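Local coordinates for SusD superfamily protein (Bacteroides thetaiotaomicron, PDB 3MCX) that is of unknown function but, as a SusD-family outer-membrane protein that binds zinc, probably captures glycans or related nutrients at the cell surface, at residues H310-T322 / A327-P339. Sequence-based numbering, arbitrary orientation.
Sequences HCLTKESVIENNT and AAMHEKVYLAKFP. With ZN (zinc ion), chain D.
A zinc site pins the long loop that joins the two short antiparallel strands 313-314 and 334-335, where Glu315 OE2 and Glu319 OE1 from one arm meet His330 ND1 from the other on a single ion. The Glu315 chain runs out extended, CG anti to the backbone N (chi1 -169°), and places OE2 1.9 Å from the zinc, its carboxylate turned 71° from the imidazole. Glu319 instead bends at chi2, which brings its carboxylate nearly coplanar with that ring. Beyond the metal-bound nitrogen, Asn320 OD1 lies in the ring plane at the CE1-NE2 edge, 3.0 Å from His330 CE1. Away from the metal the two backbones pair as a short antiparallel ladder: Lys314 and Tyr334 form a hydrogen-bonded pair, with Lys314 N to Tyr334 O and Tyr334 N to Lys314 O both 2.9 Å, and Ala336 N reaches Leu312 O at 2.8 Å. Its irregularity is a classic beta bulge, Val333 and Tyr334 together facing Lys314. The Tyr334 ring leans against Ser316, on the sheet face that also carries Lys314, its CE1 within 3.4 Å of Ser316 CA, while a water bridges Tyr334 OH, 2.6 Å away, weakly to Asn321 ND2. That amide also donates to Ser316 OG, which in turn donates to Ile318 O. A leucine in place of Tyr334 would probably leave this water without its hydroxyl partner and open a gap beside Ser316. A second water ties Ser316 N to the carbonyls of Met329 and Glu331.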
loop_
_atom_site.group_PDB
_atom_site.type_symbol
_atom_site.label_atom_id
_atom_site.label_comp_id
_atom_site.label_asym_id
_atom_site.label_seq_id
_atom_site.Cartn_x
_atom_site.Cartn_y
_atom_site.Cartn_z
ATOM N N HIS A 310 -19.877 3.247 6.524
ATOM C CA HIS A 310 -20.124 4.370 7.428
ATOM C C HIS A 310 -19.692 4.049 8.847
ATOM O O HIS A 310 -19.382 4.961 9.601
ATOM C CB HIS A 310 -21.586 4.798 7.442
ATOM C CG HIS A 310 -22.015 5.446 6.174
ATOM N ND1 HIS A 310 -21.658 6.730 5.828
ATOM C CD2 HIS A 310 -22.766 4.971 5.152
ATOM C CE1 HIS A 310 -22.150 7.006 4.627
ATOM N NE2 HIS A 310 -22.844 5.962 4.202
ATOM N N CYS A 311 -19.630 2.777 9.208
ATOM C CA CYS A 311 -19.194 2.371 10.548
ATOM C C CYS A 311 -17.756 2.755 10.857
ATOM O O CYS A 311 -17.359 2.757 12.002
ATOM C CB CYS A 311 -19.326 0.841 10.720
ATOM S SG CYS A 311 -18.119 -0.224 9.858
ATOM N N LEU A 312 -16.954 2.994 9.822
ATOM C CA LEU A 312 -15.530 3.306 9.977
ATOM C C LEU A 312 -15.226 4.799 10.034
ATOM O O LEU A 312 -14.066 5.173 10.133
ATOM C CB LEU A 312 -14.760 2.715 8.788
ATOM C CG LEU A 312 -14.733 1.192 8.746
ATOM C CD1 LEU A 312 -14.152 0.738 7.413
ATOM C CD2 LEU A 312 -14.002 0.590 9.920
ATOM N N THR A 313 -16.249 5.651 9.958
ATOM C CA THR A 313 -16.074 7.111 10.024
ATOM C C THR A 313 -16.637 7.608 11.370
ATOM O O THR A 313 -17.797 7.365 11.701
ATOM C CB THR A 313 -16.785 7.815 8.844
ATOM O OG1 THR A 313 -18.201 7.638 8.951
ATOM C CG2 THR A 313 -16.306 7.225 7.506
ATOM N N LYS A 314 -15.811 8.312 12.139
ATOM C CA LYS A 314 -16.116 8.699 13.499
ATOM C C LYS A 314 -15.851 10.202 13.695
ATOM O O LYS A 314 -14.873 10.725 13.183
ATOM C CB LYS A 314 -15.195 7.918 14.444
ATOM C CG LYS A 314 -15.231 6.413 14.260
ATOM C CD LYS A 314 -16.622 5.884 14.564
ATOM C CE LYS A 314 -16.697 4.366 14.489
ATOM N NZ LYS A 314 -18.122 3.866 14.537
ATOM N N GLU A 315 -16.666 10.849 14.512
ATOM C CA GLU A 315 -16.439 12.203 14.901
ATOM C C GLU A 315 -15.321 12.206 15.976
ATOM O O GLU A 315 -15.114 11.215 16.650
ATOM C CB GLU A 315 -17.726 12.688 15.522
ATOM C CG GLU A 315 -17.751 14.090 15.746
ATOM C CD GLU A 315 -18.931 14.642 16.564
ATOM O OE1 GLU A 315 -20.049 14.035 16.827
ATOM O OE2 GLU A 315 -18.676 15.810 16.915
ATOM N N SER A 316 -14.626 13.325 16.116
ATOM C CA SER A 316 -13.657 13.516 17.199
ATOM C C SER A 316 -14.236 13.176 18.567
ATOM O O SER A 316 -15.308 13.635 18.954
ATOM C CB SER A 316 -13.218 14.980 17.230
ATOM O OG SER A 316 -12.363 15.261 18.329
ATOM N N VAL A 317 -13.474 12.392 19.329
ATOM C CA VAL A 317 -13.868 12.085 20.697
ATOM C C VAL A 317 -13.730 13.325 21.610
ATOM O O VAL A 317 -14.336 13.401 22.680
ATOM C CB VAL A 317 -13.098 10.869 21.313
ATOM C CG1 VAL A 317 -13.346 9.588 20.514
ATOM C CG2 VAL A 317 -11.591 11.158 21.410
ATOM N N ILE A 318 -12.923 14.300 21.184
ATOM C CA ILE A 318 -12.919 15.614 21.824
ATOM C C ILE A 318 -14.044 16.481 21.215
ATOM O O ILE A 318 -13.962 16.868 20.051
ATOM C CB ILE A 318 -11.589 16.365 21.612
ATOM C CG1 ILE A 318 -10.404 15.529 22.140
ATOM C CG2 ILE A 318 -11.632 17.745 22.216
ATOM C CD1 ILE A 318 -9.019 16.012 21.594
ATOM N N GLU A 319 -15.096 16.736 21.951
ATOM C CA GLU A 319 -16.142 17.612 21.412
ATOM C C GLU A 319 -15.596 19.030 21.305
ATOM O O GLU A 319 -14.886 19.496 22.174
ATOM C CB GLU A 319 -17.455 17.554 22.208
ATOM C CG GLU A 319 -18.301 16.286 21.912
ATOM C CD GLU A 319 -18.907 16.235 20.518
ATOM O OE1 GLU A 319 -19.054 17.313 19.874
ATOM O OE2 GLU A 319 -19.180 15.096 20.072
ATOM N N ASN A 320 -15.985 19.718 20.242
ATOM C CA ASN A 320 -15.642 21.135 20.036
ATOM C C ASN A 320 -14.114 21.229 19.878
ATOM O O ASN A 320 -13.489 22.123 20.419
ATOM C CB ASN A 320 -16.195 22.025 21.151
ATOM C CG ASN A 320 -17.688 21.892 21.294
ATOM O OD1 ASN A 320 -18.365 21.706 20.253
ATOM N ND2 ASN A 320 -18.206 21.968 22.502
ATOM N N ASN A 321 -13.578 20.305 19.100
ATOM C CA ASN A 321 -12.130 20.156 18.944
ATOM C C ASN A 321 -11.560 21.271 18.076
ATOM O O ASN A 321 -11.807 21.301 16.866
ATOM C CB ASN A 321 -11.866 18.783 18.332
ATOM C CG ASN A 321 -10.368 18.378 18.280
ATOM O OD1 ASN A 321 -9.486 19.221 18.495
ATOM N ND2 ASN A 321 -10.106 17.109 17.994
ATOM N N THR A 322 -10.748 22.150 18.674
ATOM C CA THR A 322 -10.185 23.278 17.917
ATOM C C THR A 322 -8.936 22.888 17.134
ATOM O O THR A 322 -8.421 23.727 16.378
ATOM C CB THR A 322 -9.855 24.461 18.806
ATOM O OG1 THR A 322 -8.888 24.041 19.763
ATOM C CG2 THR A 322 -11.120 24.966 19.497
ATOM N N ALA A 327 -14.489 23.802 9.594
ATOM C CA ALA A 327 -15.571 23.133 8.858
ATOM C C ALA A 327 -15.692 21.629 9.147
ATOM O O ALA A 327 -16.758 21.022 8.923
ATOM C CB ALA A 327 -15.418 23.369 7.326
ATOM N N ALA A 328 -14.639 21.022 9.696
ATOM C CA ALA A 328 -14.630 19.594 10.033
ATOM C C ALA A 328 -14.985 19.310 11.500
ATOM O O ALA A 328 -15.067 18.141 11.849
ATOM C CB ALA A 328 -13.240 18.990 9.750
HETATM N N MSE A 329 -15.155 20.352 12.307
HETATM C CA MSE A 329 -15.231 20.216 13.788
HETATM C C MSE A 329 -16.080 19.031 14.252
HETATM O O MSE A 329 -15.594 18.186 15.105
HETATM C CB MSE A 329 -15.735 21.497 14.421
HETATM C CG MSE A 329 -15.794 21.441 15.950
HETATM SE SE MSE A 329 -16.307 23.068 16.801
HETATM C CE MSE A 329 -14.577 23.854 16.923
ATOM N N HIS A 330 -17.310 18.931 13.739
ATOM C CA HIS A 330 -18.259 17.874 14.160
ATOM C C HIS A 330 -18.485 16.822 13.016
ATOM O O HIS A 330 -19.420 15.994 13.118
ATOM C CB HIS A 330 -19.550 18.451 14.741
ATOM C CG HIS A 330 -19.306 19.292 15.952
ATOM N ND1 HIS A 330 -19.193 18.777 17.241
ATOM C CD2 HIS A 330 -19.139 20.630 16.058
ATOM C CE1 HIS A 330 -18.940 19.779 18.068
ATOM N NE2 HIS A 330 -18.926 20.908 17.382
ATOM N N GLU A 331 -17.647 16.824 12.002
ATOM C CA GLU A 331 -17.796 15.851 10.960
ATOM C C GLU A 331 -17.119 14.517 11.283
ATOM O O GLU A 331 -16.216 14.449 12.111
ATOM C CB GLU A 331 -17.257 16.449 9.650
ATOM C CG GLU A 331 -17.968 17.710 9.211
ATOM C CD GLU A 331 -19.410 17.467 8.929
ATOM O OE1 GLU A 331 -19.701 16.482 8.205
ATOM O OE2 GLU A 331 -20.207 18.234 9.500
ATOM N N LYS A 332 -17.557 13.447 10.648
ATOM C CA LYS A 332 -17.034 12.122 10.917
ATOM C C LYS A 332 -15.735 11.865 10.151
ATOM O O LYS A 332 -15.659 10.999 9.273
ATOM C CB LYS A 332 -18.109 11.079 10.635
ATOM C CG LYS A 332 -19.287 11.205 11.528
ATOM C CD LYS A 332 -20.321 10.100 11.276
ATOM C CE LYS A 332 -21.542 10.261 12.182
ATOM N NZ LYS A 332 -22.368 9.002 12.080
ATOM N N VAL A 333 -14.698 12.624 10.518
ATOM C CA VAL A 333 -13.464 12.639 9.747
ATOM C C VAL A 333 -12.367 11.725 10.289
ATOM O O VAL A 333 -11.297 11.678 9.716
ATOM C CB VAL A 333 -12.918 14.080 9.627
ATOM C CG1 VAL A 333 -13.959 14.970 8.913
ATOM C CG2 VAL A 333 -12.484 14.678 11.014
ATOM N N TYR A 334 -12.648 10.921 11.320
ATOM C CA TYR A 334 -11.633 9.995 11.823
ATOM C C TYR A 334 -11.904 8.602 11.264
ATOM O O TYR A 334 -13.042 8.126 11.340
ATOM C CB TYR A 334 -11.624 9.981 13.362
ATOM C CG TYR A 334 -11.145 11.304 13.919
ATOM C CD1 TYR A 334 -11.984 12.353 14.015
ATOM C CD2 TYR A 334 -9.811 11.502 14.316
ATOM C CE1 TYR A 334 -11.573 13.585 14.471
ATOM C CE2 TYR A 334 -9.381 12.750 14.782
ATOM C CZ TYR A 334 -10.273 13.767 14.899
ATOM O OH TYR A 334 -9.902 15.015 15.389
ATOM N N LEU A 335 -10.899 8.003 10.636
ATOM C CA LEU A 335 -11.006 6.667 10.069
ATOM C C LEU A 335 -10.705 5.651 11.153
ATOM O O LEU A 335 -9.631 5.741 11.768
ATOM C CB LEU A 335 -10.005 6.531 8.914
ATOM C CG LEU A 335 -10.034 5.190 8.179
ATOM C CD1 LEU A 335 -11.379 4.980 7.525
ATOM C CD2 LEU A 335 -8.854 5.054 7.192
ATOM N N ALA A 336 -11.582 4.680 11.367
ATOM C CA ALA A 336 -11.462 3.730 12.491
ATOM C C ALA A 336 -11.028 2.316 12.044
ATOM O O ALA A 336 -11.335 1.344 12.710
ATOM C CB ALA A 336 -12.775 3.672 13.279
ATOM N N LYS A 337 -10.340 2.197 10.920
ATOM C CA LYS A 337 -9.892 0.902 10.429
ATOM C C LYS A 337 -8.808 0.230 11.283
ATOM O O LYS A 337 -8.688 -0.971 11.228
ATOM C CB LYS A 337 -9.372 0.982 8.995
ATOM C CG LYS A 337 -10.441 0.933 7.978
ATOM C CD LYS A 337 -9.862 0.748 6.581
ATOM C CE LYS A 337 -11.017 0.593 5.633
ATOM N NZ LYS A 337 -10.629 0.574 4.222
ATOM N N PHE A 338 -8.014 1.000 12.033
ATOM C CA PHE A 338 -6.845 0.441 12.727
ATOM C C PHE A 338 -6.876 0.787 14.216
ATOM O O PHE A 338 -5.992 1.473 14.745
ATOM C CB PHE A 338 -5.564 0.961 12.051
ATOM C CG PHE A 338 -5.618 0.893 10.553
ATOM C CD1 PHE A 338 -5.811 -0.324 9.915
ATOM C CD2 PHE A 338 -5.579 2.064 9.771
ATOM C CE1 PHE A 338 -5.908 -0.392 8.498
ATOM C CE2 PHE A 338 -5.678 1.995 8.354
ATOM C CZ PHE A 338 -5.849 0.752 7.734
ATOM N N PRO A 339 -7.883 0.270 14.950
ATOM C CA PRO A 339 -8.054 0.674 16.357
ATOM C C PRO A 339 -7.183 -0.126 17.339
ATOM O O PRO A 339 -7.212 0.148 18.543
ATOM C CB PRO A 339 -9.508 0.367 16.588
ATOM C CG PRO A 339 -9.718 -0.927 15.776
ATOM C CD PRO A 339 -8.948 -0.665 14.524
HETATM ZN ZN ZN D . -19.750 17.043 17.979
HETATM O O HOH W 1 -14.956 15.584 14.311
HETATM O O HOH W 2 -15.309 18.466 17.715
HETATM O O HOH W 3 -8.206 14.831 17.395
#